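Local atomic coordinates of TbpB (Actinobacillus pleuropneumoniae, PDB entry 3HOL), a protein that probably binds host transferrin at the bacterial cell surface as the two-lobed lipoprotein component of the transferrin receptor for iron acquisition. Residues A[30-35]-A[127-132]; A[87-92]-A[102-107]; A[281-286]-A[354-359]; A[325-330]-A[342-347]. All coordinates share one frame; numbering follows the deposited sequence.

Contact 1 (A[30-35]-A[127-132])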
loop_
_atom_site.group_PDB
_atom_site.type_symbol
_atom_site.label_atom_id
_atom_site.label_comp_id
_atom_site.label_asym_id
_atom_site.label_seq_id
_atom_site.Cartn_x
_atom_site.Cartn_y
_atom_site.Cartn_z
ATOM N N TYR A 30 7.441 -0.361 -10.373
ATOM C CA TYR A 30 8.864 -0.560 -10.633
ATOM C C TYR A 30 9.169 -0.373 -12.108
ATOM O O TYR A 30 8.322 -0.693 -12.964
ATOM C CB TYR A 30 9.267 -1.986 -10.258
ATOM C CG TYR A 30 9.364 -2.202 -8.753
ATOM C CD1 TYR A 30 10.483 -1.772 -8.042
ATOM C CD2 TYR A 30 8.314 -2.808 -8.038
ATOM C CE1 TYR A 30 10.600 -1.960 -6.661
ATOM C CE2 TYR A 30 8.431 -3.013 -6.633
ATOM C CZ TYR A 30 9.553 -2.569 -5.967
ATOM O OH TYR A 30 9.672 -2.768 -4.606
ATOM N N VAL A 31 10.419 -0.009 -12.407
ATOM C CA VAL A 31 10.839 0.176 -13.808
ATOM C C VAL A 31 12.285 -0.287 -13.991
ATOM O O VAL A 31 13.103 -0.109 -13.098
ATOM C CB VAL A 31 10.663 1.666 -14.268
ATOM C CG1 VAL A 31 11.363 2.619 -13.323
ATOM C CG2 VAL A 31 11.146 1.882 -15.754
ATOM N N VAL A 32 12.587 -0.921 -15.117
ATOM C CA VAL A 32 13.943 -1.331 -15.395
ATOM C C VAL A 32 14.364 -0.914 -16.797
ATOM O O VAL A 32 13.533 -0.865 -17.727
ATOM C CB VAL A 32 14.153 -2.860 -15.188
ATOM C CG1 VAL A 32 13.616 -3.714 -16.356
ATOM C CG2 VAL A 32 15.635 -3.162 -14.969
ATOM N N LYS A 33 15.660 -0.603 -16.925
ATOM C CA LYS A 33 16.304 -0.384 -18.228
ATOM C C LYS A 33 16.554 -1.688 -18.990
ATOM O O LYS A 33 16.941 -2.731 -18.405
ATOM C CB LYS A 33 17.614 0.351 -18.031
ATOM C CG LYS A 33 18.202 0.861 -19.318
ATOM C CD LYS A 33 19.364 1.873 -19.084
ATOM C CE LYS A 33 20.344 1.405 -18.024
ATOM N NZ LYS A 33 20.609 -0.058 -18.074
ATOM N N VAL A 34 16.295 -1.638 -20.298
ATOM C CA VAL A 34 16.546 -2.788 -21.162
ATOM C C VAL A 34 18.111 -2.926 -21.198
ATOM O O VAL A 34 18.798 -1.940 -21.472
ATOM C CB VAL A 34 15.920 -2.533 -22.561
ATOM C CG1 VAL A 34 16.348 -3.599 -23.588
ATOM C CG2 VAL A 34 14.388 -2.458 -22.472
ATOM N N PRO A 35 18.649 -4.109 -20.855
ATOM C CA PRO A 35 20.104 -4.315 -20.861
ATOM C C PRO A 35 20.710 -4.239 -22.261
ATOM O O PRO A 35 20.102 -4.670 -23.238
ATOM C CB PRO A 35 20.258 -5.748 -20.356
ATOM C CG PRO A 35 19.085 -5.915 -19.432
ATOM C CD PRO A 35 17.955 -5.248 -20.207
ATOM N N ASP A 127 4.247 -7.817 -20.456
ATOM C CA ASP A 127 5.329 -7.289 -21.262
ATOM C C ASP A 127 6.619 -7.736 -20.580
ATOM O O ASP A 127 6.579 -8.192 -19.428
ATOM C CB ASP A 127 5.242 -5.750 -21.278
ATOM C CG ASP A 127 4.163 -5.254 -22.242
ATOM O OD1 ASP A 127 4.390 -5.391 -23.451
ATOM O OD2 ASP A 127 3.116 -4.733 -21.765
ATOM N N PHE A 128 7.756 -7.583 -21.260
ATOM C CA PHE A 128 9.016 -8.097 -20.745
ATOM C C PHE A 128 10.167 -7.444 -21.444
ATOM O O PHE A 128 10.011 -6.883 -22.557
ATOM C CB PHE A 128 9.164 -9.639 -20.953
ATOM C CG PHE A 128 9.119 -10.084 -22.420
ATOM C CD1 PHE A 128 10.281 -10.128 -23.197
ATOM C CD2 PHE A 128 7.922 -10.496 -23.006
ATOM C CE1 PHE A 128 10.226 -10.530 -24.553
ATOM C CE2 PHE A 128 7.867 -10.889 -24.346
ATOM C CZ PHE A 128 9.034 -10.906 -25.111
ATOM N N THR A 129 11.333 -7.558 -20.803
ATOM C CA THR A 129 12.602 -7.381 -21.530
ATOM C C THR A 129 13.510 -8.558 -21.197
ATOM O O THR A 129 13.532 -9.007 -20.041
ATOM C CB THR A 129 13.323 -6.011 -21.265
ATOM O OG1 THR A 129 14.602 -6.010 -21.931
ATOM C CG2 THR A 129 13.551 -5.715 -19.724
ATOM N N SER A 130 14.194 -9.115 -22.195
ATOM C CA SER A 130 15.224 -10.114 -21.843
ATOM C C SER A 130 16.509 -9.412 -21.397
ATOM O O SER A 130 16.598 -8.183 -21.369
ATOM C CB SER A 130 15.488 -11.076 -23.003
ATOM O OG SER A 130 16.321 -10.420 -23.953
ATOM N N ASN A 131 17.502 -10.194 -20.971
ATOM C CA ASN A 131 18.830 -9.627 -20.806
ATOM C C ASN A 131 19.510 -9.577 -22.183
ATOM O O ASN A 131 18.871 -9.946 -23.194
ATOM C CB ASN A 131 19.643 -10.457 -19.794
ATOM C CG ASN A 131 19.942 -11.847 -20.273
ATOM O OD1 ASN A 131 19.302 -12.384 -21.177
ATOM N ND2 ASN A 131 20.932 -12.474 -19.628
ATOM N N ALA A 132 20.779 -9.141 -22.215
ATOM C CA ALA A 132 21.584 -9.061 -23.446
ATOM C C ALA A 132 22.710 -10.094 -23.377
ATOM O O ALA A 132 23.516 -10.076 -22.436
ATOM C CB ALA A 132 22.159 -7.648 -23.663
#

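Contact 2 (A[87-92]-A[102-107])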
loop_
_atom_site.group_PDB
_atom_site.type_symbol
_atom_site.label_atom_id
_atom_site.label_comp_id
_atom_site.label_asym_id
_atom_site.label_seq_id
_atom_site.Cartn_x
_atom_site.Cartn_y
_atom_site.Cartn_z
ATOM N N GLY A 87 3.745 -1.644 -19.246
ATOM C CA GLY A 87 4.116 -1.532 -20.674
ATOM C C GLY A 87 5.591 -1.252 -20.850
ATOM O O GLY A 87 6.430 -1.733 -20.071
ATOM N N TYR A 88 5.904 -0.513 -21.896
ATOM C CA TYR A 88 7.298 -0.240 -22.209
ATOM C C TYR A 88 7.391 1.167 -22.811
ATOM O O TYR A 88 6.377 1.743 -23.231
ATOM C CB TYR A 88 7.824 -1.291 -23.213
ATOM C CG TYR A 88 6.902 -1.525 -24.415
ATOM C CD1 TYR A 88 6.837 -0.598 -25.485
ATOM C CD2 TYR A 88 6.073 -2.654 -24.464
ATOM C CE1 TYR A 88 5.947 -0.810 -26.564
ATOM C CE2 TYR A 88 5.205 -2.891 -25.562
ATOM C CZ TYR A 88 5.170 -1.968 -26.590
ATOM O OH TYR A 88 4.342 -2.215 -27.626
ATOM N N VAL A 89 8.611 1.692 -22.843
ATOM C CA VAL A 89 8.943 2.976 -23.434
ATOM C C VAL A 89 10.239 2.617 -24.170
ATOM O O VAL A 89 11.272 2.447 -23.541
ATOM C CB VAL A 89 9.213 4.068 -22.332
ATOM C CG1 VAL A 89 9.777 5.398 -22.933
ATOM C CG2 VAL A 89 7.966 4.358 -21.552
ATOM N N ILE A 90 10.176 2.414 -25.481
ATOM C CA ILE A 90 11.375 1.965 -26.207
ATOM C C ILE A 90 11.607 2.724 -27.517
ATOM O O ILE A 90 10.711 3.424 -28.027
ATOM C CB ILE A 90 11.362 0.464 -26.528
ATOM C CG1 ILE A 90 10.234 0.119 -27.534
ATOM C CG2 ILE A 90 11.298 -0.415 -25.220
ATOM C CD1 ILE A 90 10.130 -1.405 -27.970
ATOM N N ASP A 91 12.823 2.606 -28.030
ATOM C CA ASP A 91 13.123 3.048 -29.399
ATOM C C ASP A 91 12.797 1.898 -30.310
ATOM O O ASP A 91 13.468 0.854 -30.252
ATOM C CB ASP A 91 14.615 3.411 -29.516
ATOM C CG ASP A 91 14.923 4.223 -30.775
ATOM O OD1 ASP A 91 14.137 4.153 -31.736
ATOM O OD2 ASP A 91 15.941 4.956 -30.778
ATOM N N GLY A 92 11.776 2.063 -31.151
ATOM C CA GLY A 92 11.433 1.003 -32.120
ATOM C C GLY A 92 12.320 0.944 -33.361
ATOM O O GLY A 92 12.139 0.102 -34.232
ATOM N N TYR A 102 12.802 1.116 -21.579
ATOM C CA TYR A 102 12.419 0.676 -20.248
ATOM C C TYR A 102 11.139 -0.143 -20.276
ATOM O O TYR A 102 10.303 0.025 -21.179
ATOM C CB TYR A 102 12.195 1.885 -19.314
ATOM C CG TYR A 102 13.393 2.800 -19.214
ATOM C CD1 TYR A 102 14.324 2.618 -18.200
ATOM C CD2 TYR A 102 13.606 3.834 -20.154
ATOM C CE1 TYR A 102 15.434 3.431 -18.103
ATOM C CE2 TYR A 102 14.744 4.651 -20.065
ATOM C CZ TYR A 102 15.631 4.437 -19.030
ATOM O OH TYR A 102 16.773 5.206 -18.911
ATOM N N VAL A 103 11.001 -1.004 -19.269
ATOM C CA VAL A 103 9.778 -1.824 -19.049
ATOM C C VAL A 103 9.343 -1.534 -17.602
ATOM O O VAL A 103 10.202 -1.461 -16.680
ATOM C CB VAL A 103 10.067 -3.326 -19.295
ATOM C CG1 VAL A 103 8.802 -4.220 -19.035
ATOM C CG2 VAL A 103 10.589 -3.548 -20.774
ATOM N N TYR A 104 8.036 -1.360 -17.386
ATOM C CA TYR A 104 7.540 -0.925 -16.064
ATOM C C TYR A 104 6.118 -1.416 -15.747
ATOM O O TYR A 104 5.350 -1.839 -16.644
ATOM C CB TYR A 104 7.553 0.606 -16.014
ATOM C CG TYR A 104 6.455 1.202 -16.868
ATOM C CD1 TYR A 104 5.220 1.566 -16.296
ATOM C CD2 TYR A 104 6.612 1.332 -18.243
ATOM C CE1 TYR A 104 4.187 2.049 -17.082
ATOM C CE2 TYR A 104 5.597 1.838 -19.026
ATOM C CZ TYR A 104 4.377 2.169 -18.433
ATOM O OH TYR A 104 3.348 2.667 -19.191
ATOM N N TYR A 105 5.766 -1.391 -14.471
ATOM C CA TYR A 105 4.337 -1.304 -14.095
ATOM C C TYR A 105 4.196 -0.257 -13.033
ATOM O O TYR A 105 5.152 0.004 -12.278
ATOM C CB TYR A 105 3.795 -2.632 -13.563
ATOM C CG TYR A 105 4.096 -2.935 -12.081
ATOM C CD1 TYR A 105 3.182 -2.586 -11.062
ATOM C CD2 TYR A 105 5.252 -3.636 -11.718
ATOM C CE1 TYR A 105 3.455 -2.865 -9.693
ATOM C CE2 TYR A 105 5.523 -3.964 -10.355
ATOM C CZ TYR A 105 4.591 -3.576 -9.359
ATOM O OH TYR A 105 4.835 -3.853 -8.050
ATOM N N LYS A 106 2.980 0.291 -12.910
ATOM C CA LYS A 106 2.657 1.119 -11.768
ATOM C C LYS A 106 1.160 1.097 -11.497
ATOM O O LYS A 106 0.361 0.630 -12.336
ATOM C CB LYS A 106 3.107 2.562 -12.017
ATOM C CG LYS A 106 2.413 3.176 -13.278
ATOM C CD LYS A 106 2.401 4.705 -13.263
ATOM C CE LYS A 106 3.733 5.304 -13.523
ATOM N NZ LYS A 106 3.700 6.804 -13.285
ATOM N N GLY A 107 0.800 1.577 -10.315
ATOM C CA GLY A 107 -0.604 1.718 -9.902
ATOM C C GLY A 107 -0.792 2.822 -8.883
ATOM O O GLY A 107 0.170 3.277 -8.249
HETATM O O HOH W 1 3.853 2.286 -21.919
#

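Contact 3 (A[281-286]-A[354-359])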
loop_
_atom_site.group_PDB
_atom_site.type_symbol
_atom_site.label_atom_id
_atom_site.label_comp_id
_atom_site.label_asym_id
_atom_site.label_seq_id
_atom_site.Cartn_x
_atom_site.Cartn_y
_atom_site.Cartn_z
ATOM N N ILE A 281 -5.814 13.342 8.740
ATOM C CA ILE A 281 -6.701 14.481 8.967
ATOM C C ILE A 281 -5.847 15.743 8.992
ATOM O O ILE A 281 -4.938 15.868 9.803
ATOM C CB ILE A 281 -7.464 14.387 10.295
ATOM C CG1 ILE A 281 -8.346 13.139 10.335
ATOM C CG2 ILE A 281 -8.316 15.707 10.522
ATOM C CD1 ILE A 281 -8.892 12.777 11.727
ATOM N N ASP A 282 -6.130 16.668 8.091
ATOM C CA ASP A 282 -5.415 17.944 8.030
ATOM C C ASP A 282 -6.004 18.896 9.099
ATOM O O ASP A 282 -7.191 19.182 9.072
ATOM C CB ASP A 282 -5.561 18.514 6.613
ATOM C CG ASP A 282 -4.931 19.858 6.459
ATOM O OD1 ASP A 282 -3.928 19.960 5.732
ATOM O OD2 ASP A 282 -5.448 20.823 7.054
ATOM N N LEU A 283 -5.180 19.366 10.042
ATOM C CA LEU A 283 -5.702 20.156 11.165
ATOM C C LEU A 283 -5.932 21.648 10.877
ATOM O O LEU A 283 -6.439 22.371 11.747
ATOM C CB LEU A 283 -4.863 19.963 12.427
ATOM C CG LEU A 283 -4.918 18.529 12.945
ATOM C CD1 LEU A 283 -3.841 18.281 13.981
ATOM C CD2 LEU A 283 -6.305 18.153 13.471
ATOM N N THR A 284 -5.589 22.123 9.687
ATOM C CA THR A 284 -5.924 23.521 9.373
ATOM C C THR A 284 -7.307 23.558 8.735
ATOM O O THR A 284 -8.088 24.479 8.980
ATOM C CB THR A 284 -4.915 24.173 8.413
ATOM O OG1 THR A 284 -5.131 23.643 7.100
ATOM C CG2 THR A 284 -3.477 23.940 8.822
ATOM N N ASN A 285 -7.608 22.524 7.939
ATOM C CA ASN A 285 -8.849 22.401 7.174
ATOM C C ASN A 285 -9.862 21.430 7.778
ATOM O O ASN A 285 -11.040 21.456 7.403
ATOM C CB ASN A 285 -8.537 21.940 5.737
ATOM C CG ASN A 285 -7.740 22.975 4.945
ATOM O OD1 ASN A 285 -8.098 24.154 4.912
ATOM N ND2 ASN A 285 -6.657 22.542 4.313
ATOM N N PHE A 286 -9.406 20.595 8.724
ATOM C CA PHE A 286 -10.238 19.524 9.325
ATOM C C PHE A 286 -10.862 18.663 8.222
ATOM O O PHE A 286 -12.049 18.342 8.245
ATOM C CB PHE A 286 -11.273 20.074 10.344
ATOM C CG PHE A 286 -10.631 20.795 11.505
ATOM C CD1 PHE A 286 -10.345 20.118 12.686
ATOM C CD2 PHE A 286 -10.235 22.136 11.379
ATOM C CE1 PHE A 286 -9.694 20.776 13.766
ATOM C CE2 PHE A 286 -9.590 22.812 12.444
ATOM C CZ PHE A 286 -9.323 22.119 13.646
ATOM N N GLU A 354 4.557 23.748 11.186
ATOM C CA GLU A 354 3.460 24.188 10.318
ATOM C C GLU A 354 2.768 23.026 9.583
ATOM O O GLU A 354 3.336 21.937 9.442
ATOM C CB GLU A 354 3.959 25.238 9.329
ATOM C CG GLU A 354 5.257 24.835 8.627
ATOM C CD GLU A 354 5.453 25.511 7.282
ATOM O OE1 GLU A 354 6.319 25.031 6.514
ATOM O OE2 GLU A 354 4.745 26.511 6.990
ATOM N N ASN A 355 1.543 23.278 9.121
ATOM C CA ASN A 355 0.694 22.275 8.455
ATOM C C ASN A 355 0.546 20.982 9.268
ATOM O O ASN A 355 0.849 19.880 8.808
ATOM C CB ASN A 355 1.182 21.999 7.030
ATOM C CG ASN A 355 1.360 23.275 6.230
ATOM O OD1 ASN A 355 0.454 24.114 6.164
ATOM N ND2 ASN A 355 2.539 23.446 5.646
ATOM N N ASN A 356 0.105 21.158 10.500
ATOM C CA ASN A 356 -0.062 20.069 11.419
ATOM C C ASN A 356 -1.239 19.196 10.965
ATOM O O ASN A 356 -2.224 19.699 10.437
ATOM C CB ASN A 356 -0.256 20.633 12.842
ATOM C CG ASN A 356 -0.181 19.568 13.910
ATOM O OD1 ASN A 356 0.533 18.565 13.773
ATOM N ND2 ASN A 356 -0.932 19.773 14.997
ATOM N N SER A 357 -1.105 17.883 11.166
ATOM C CA SER A 357 -2.133 16.901 10.795
ATOM C C SER A 357 -2.082 15.686 11.747
ATOM O O SER A 357 -1.137 15.547 12.539
ATOM C CB SER A 357 -1.961 16.460 9.326
ATOM O OG SER A 357 -0.740 15.759 9.160
ATOM N N LEU A 358 -3.093 14.817 11.658
ATOM C CA LEU A 358 -3.093 13.561 12.405
ATOM C C LEU A 358 -3.117 12.384 11.418
ATOM O O LEU A 358 -3.562 12.553 10.297
ATOM C CB LEU A 358 -4.323 13.490 13.308
ATOM C CG LEU A 358 -4.474 14.669 14.277
ATOM C CD1 LEU A 358 -5.899 14.608 14.875
ATOM C CD2 LEU A 358 -3.450 14.559 15.372
ATOM N N PHE A 359 -2.641 11.209 11.837
ATOM C CA PHE A 359 -2.738 10.027 10.988
ATOM C C PHE A 359 -3.136 8.818 11.828
ATOM O O PHE A 359 -2.852 8.762 13.053
ATOM C CB PHE A 359 -1.412 9.763 10.231
ATOM C CG PHE A 359 -0.273 9.327 11.124
ATOM C CD1 PHE A 359 -0.097 7.989 11.465
ATOM C CD2 PHE A 359 0.619 10.280 11.654
ATOM C CE1 PHE A 359 0.954 7.594 12.314
ATOM C CE2 PHE A 359 1.676 9.898 12.513
ATOM C CZ PHE A 359 1.844 8.569 12.845
#

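Contact 4 (A[325-330]-A[342-347])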
loop_
_atom_site.group_PDB
_atom_site.type_symbol
_atom_site.label_atom_id
_atom_site.label_comp_id
_atom_site.label_asym_id
_atom_site.label_seq_id
_atom_site.Cartn_x
_atom_site.Cartn_y
_atom_site.Cartn_z
ATOM N N LYS A 325 11.482 19.283 2.076
ATOM C CA LYS A 325 10.653 19.700 3.215
ATOM C C LYS A 325 11.029 18.813 4.380
ATOM O O LYS A 325 11.351 17.647 4.191
ATOM C CB LYS A 325 9.159 19.554 2.914
ATOM C CG LYS A 325 8.737 20.153 1.575
ATOM C CD LYS A 325 7.272 20.545 1.562
ATOM C CE LYS A 325 6.888 21.109 0.201
ATOM N NZ LYS A 325 5.883 22.196 0.330
ATOM N N THR A 326 11.036 19.367 5.586
ATOM C CA THR A 326 11.449 18.566 6.730
ATOM C C THR A 326 10.204 18.148 7.521
ATOM O O THR A 326 9.557 18.957 8.216
ATOM C CB THR A 326 12.481 19.272 7.607
ATOM O OG1 THR A 326 11.809 20.237 8.406
ATOM C CG2 THR A 326 13.490 19.994 6.753
ATOM N N MET A 327 9.869 16.866 7.374
ATOM C CA MET A 327 8.641 16.312 7.942
ATOM C C MET A 327 8.940 15.685 9.289
ATOM O O MET A 327 9.991 15.079 9.471
ATOM C CB MET A 327 8.033 15.279 6.994
ATOM C CG MET A 327 7.635 15.837 5.638
ATOM S SD MET A 327 6.607 17.314 5.683
ATOM C CE MET A 327 5.052 16.694 6.362
ATOM N N VAL A 328 7.993 15.847 10.221
ATOM C CA VAL A 328 8.102 15.327 11.572
ATOM C C VAL A 328 6.854 14.501 11.913
ATOM O O VAL A 328 5.724 14.987 11.816
ATOM C CB VAL A 328 8.289 16.487 12.619
ATOM C CG1 VAL A 328 8.704 15.943 13.987
ATOM C CG2 VAL A 328 9.339 17.487 12.132
ATOM N N ALA A 329 7.072 13.254 12.309
ATOM C CA ALA A 329 5.968 12.401 12.731
ATOM C C ALA A 329 6.215 11.961 14.153
ATOM O O ALA A 329 7.325 11.595 14.492
ATOM C CB ALA A 329 5.819 11.177 11.788
ATOM N N VAL A 330 5.175 11.992 14.980
ATOM C CA VAL A 330 5.248 11.458 16.334
ATOM C C VAL A 330 4.227 10.337 16.434
ATOM O O VAL A 330 3.011 10.577 16.400
ATOM C CB VAL A 330 4.949 12.545 17.414
ATOM C CG1 VAL A 330 4.974 11.921 18.796
ATOM C CG2 VAL A 330 5.947 13.695 17.336
ATOM N N GLY A 342 -0.810 9.144 15.226
ATOM C CA GLY A 342 -0.103 10.230 15.861
ATOM C C GLY A 342 -0.241 11.493 15.080
ATOM O O GLY A 342 -1.253 11.710 14.379
ATOM N N GLN A 343 0.791 12.321 15.223
ATOM C CA GLN A 343 0.811 13.659 14.673
ATOM C C GLN A 343 1.855 13.793 13.585
ATOM O O GLN A 343 2.921 13.165 13.635
ATOM C CB GLN A 343 1.039 14.694 15.800
ATOM C CG GLN A 343 -0.122 14.674 16.793
ATOM C CD GLN A 343 -0.008 15.683 17.918
ATOM O OE1 GLN A 343 0.833 16.596 17.870
ATOM N NE2 GLN A 343 -0.861 15.522 18.957
ATOM N N LEU A 344 1.548 14.634 12.614
ATOM C CA LEU A 344 2.454 14.868 11.502
ATOM C C LEU A 344 2.389 16.341 11.103
ATOM O O LEU A 344 1.305 16.865 10.828
ATOM C CB LEU A 344 2.041 13.980 10.330
ATOM C CG LEU A 344 2.788 14.089 9.024
ATOM C CD1 LEU A 344 4.176 13.427 9.126
ATOM C CD2 LEU A 344 1.911 13.453 7.965
ATOM N N TRP A 345 3.558 16.977 11.062
ATOM C CA TRP A 345 3.665 18.361 10.714
ATOM C C TRP A 345 4.943 18.615 9.909
ATOM O O TRP A 345 5.784 17.711 9.736
ATOM C CB TRP A 345 3.571 19.238 11.973
ATOM C CG TRP A 345 4.717 19.126 12.954
ATOM C CD1 TRP A 345 5.924 19.774 12.882
ATOM C CD2 TRP A 345 4.748 18.361 14.176
ATOM N NE1 TRP A 345 6.714 19.437 13.971
ATOM C CE2 TRP A 345 6.018 18.567 14.771
ATOM C CE3 TRP A 345 3.847 17.493 14.799
ATOM C CZ2 TRP A 345 6.392 17.969 15.983
ATOM C CZ3 TRP A 345 4.225 16.890 16.010
ATOM C CH2 TRP A 345 5.492 17.133 16.583
ATOM N N GLN A 346 5.057 19.831 9.391
ATOM C CA GLN A 346 6.262 20.273 8.709
ATOM C C GLN A 346 6.985 21.273 9.594
ATOM O O GLN A 346 6.387 22.227 10.092
ATOM C CB GLN A 346 5.914 20.905 7.361
ATOM C CG GLN A 346 7.130 21.363 6.541
ATOM C CD GLN A 346 6.741 21.862 5.143
ATOM O OE1 GLN A 346 5.579 21.785 4.750
ATOM N NE2 GLN A 346 7.715 22.371 4.395
ATOM N N GLN A 347 8.271 21.052 9.808
ATOM C CA GLN A 347 9.023 21.956 10.660
ATOM C C GLN A 347 10.454 21.994 10.222
ATOM O O GLN A 347 11.245 21.118 10.586
ATOM C CB GLN A 347 8.935 21.536 12.136
ATOM C CG GLN A 347 9.608 22.497 13.139
ATOM C CD GLN A 347 9.244 22.198 14.603
ATOM O OE1 GLN A 347 9.115 23.109 15.409
ATOM N NE2 GLN A 347 9.067 20.923 14.936
HETATM O O HOH W 2 10.529 22.283 5.631
#

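Contact 1 (A[30-35]-A[127-132])
V34 and T129 meet through their branches: OG1 of T129 lies 3.4 Å from CG1 of V34 and 3.6 Å from its CG2, and thus abuts both methyls. On the other branch of the threonine, CG2 comes 3.9 Å from CG1 of V32, a methyl-to-methyl touch. T129 divides its two ends in this way because OG1 stands opposite the backbone N (chi1 175°), which leaves CG2 on the side of V32. The hydroxyl is held by its own strand: OG1 donates to the carbonyl O of S130 over 3.0 Å, in the carbonyl plane and on a lone pair. That same S130 O lies 3.4 Å from CD of P35, so the proline ring rests against the oxygen that fixes the hydroxyl. Further along, P35 follows the backbone of N131 and A132; its O is 3.6 Å from the methyl CB of A132. All the touching residues are buried.

In the next shell, F258 of strand 257-265 packs on both V32 and T129, and V103 also reaches T129. The N131 amide is bonded outside the two segments, OD1 to R140 and ND2 to D45, while OG of S130 donates to N131 O and is also hydrogen-bonded to the backbone N of L159. The contact thus joins the end of strand 29-33, of a five-stranded antiparallel sheet, and the loop after it to barrel strand 119-133 by packing, with no hydrogen bond between the two segments, an arrangement consistent with the handle-against-barrel architecture of a TbpB lobe.

Contact 2 (A[87-92]-A[102-107])
G87, Y88 and V89 pair with Y104, V103 and Y102 as the two arms of an antiparallel beta hairpin, strands 84-91 and 101-107, in a five-stranded sheet. G87 with Y104 and V89 with Y102 are hydrogen-bonded pairs, and Y88 with V103 is the non-hydrogen-bonded pair between them. The bonds are shortest at the Y102 end, where Y102 N to V89 O is 2.8 Å, and longest at the other, where Y104 N to G87 O is 3.2 Å.

On the face of Y102 and Y104, the Y104 ring folds back over the glycine: its CG rises above the residue's own main chain, flanked by N and C (chi1 73°), and G87 N sits 3.9 Å above the ring plane, toward the rim. V89 CG2 reaches CE2 of this ring at 4.3 Å. Y102 stacks its own ring on Y62. Across the sheet, CB of Y88 touches CG2 of V103 at 4.3 Å, while the Y88 ring heads away from the partner strand.

A water joins the arms beyond the backbone bonds: it lies in the plane of the Y104 ring, at its edge, 2.8 Å from Y104 OH and 2.9 Å from the carbonyl O of Y88.

Contact 3 (A[281-286]-A[354-359])
I281 and L358 form an antiparallel hydrogen-bonded pair, with both N-to-O distances 2.8 Å; D282 and S357 follow as a non-hydrogen-bonded pair, and L283 N adds a last bond to N356 O at 3.0 Å before segment 281-286 leaves the sheet.

L283 and L358 carry much of the side-chain contact. CD1 of L283 comes 3.7 Å from CG of L358, the two leucines crossing at about a right angle, and the same methyl lies 3.4 Å from ND2 of N356; the N356 side chain lies beside that of L283, pointing the same way. CG of L283 points opposite its carbonyl carbon (chi1 -64°), which carries the isobutyl group over the partner strand. S357 lies on the face opposite I281 and L358, together with D282; its CB comes close to I281 O, while its OG is bonded to L344 O of the adjoining strand. Around L283 and L358 stand Q385, D383 and V500 of the C-terminal barrel strands.

Where the chain turns off, D282 OD2 gathers three donors: T284 OG1 at 2.8 Å on its syn lone pair, N285 N at 2.9 Å nearly along the C-O axis, and T284 N from 37° above the carboxylate plane. The converging N-H and O-H dipoles would be expected to stabilise the anion. The F286 ring lies with one face toward the backbone carbon of L283.

D282 thus builds an Asx turn and Asx motif at the head of the hairpin between strands 272-282 and 287-290, in the antiparallel sheet of the C-lobe handle domain, at its junction with the barrel.

Contact 4 (A[325-330]-A[342-347])
W345 spreads its indole across V328 and V330 of the facing strand. From CB, the side chain stands up between its own N and C (chi1 67°), which swings the ring over V328. CD1 is the first ring atom to approach V328, and NE1 then lies 3.6 Å from V328 CB. That CB stands over one ring face, 3.9 Å from the centroid of the five-membered ring and 23° off its normal, a CH-pi contact. CE2 and CZ2 pass along V328 CG1, CZ2 at 3.7 Å, and at the far tip CH2 reaches V330 CG2 at 3.5 Å. Q343 CB and Q347 CB lie in the ring plane at its edge, while K317, P353 and N356 also pack on the indole.

The opposite face carries M327, A329, L344 and Q346. M327 bends at its second and third torsions and lays CE 3.6 Å from W345 O; A329 CB meets L344 CD1 at 3.9 Å, against L300 and I302 of strand 299-302. Toward the open end, the aliphatic part of K325 crosses the Q346 side chain, CD 3.4 Å from NE2.

Five backbone bonds tie the strands as an antiparallel hairpin of the C-lobe handle domain, the bond from Q347 N to T326 O being the straightest at 168°. The chemistry is therefore divided: alternate main-chain groups bond across this pair and the others to flanking strands, one indole face takes the C-H of V328, and at the K325 end Q346 NE2 donates to a water that T326 N also donates to.

The contacts form two clusters. Contacts 1 and 2 have centres 9 Å apart and share a sheet: V32 N of contact 1 probably bonds V103 O of contact 2 at 2.9 Å, so hairpin 84-91/101-107 is attached to the strand that contact 1 sets against the N-lobe barrel. Contacts 3 and 4 lie 10 Å apart, centre to centre, in the C-lobe handle; S357 N probably bonds L344 O at 2.6 Å, making strands 356-363 and 339-346 neighbours. Between the clusters, contacts 1 and 3 are 42 Å apart at their centres, on opposite sides of the chain's centre. Even contacts 2 and 4 keep about 19 Å between nearest atoms.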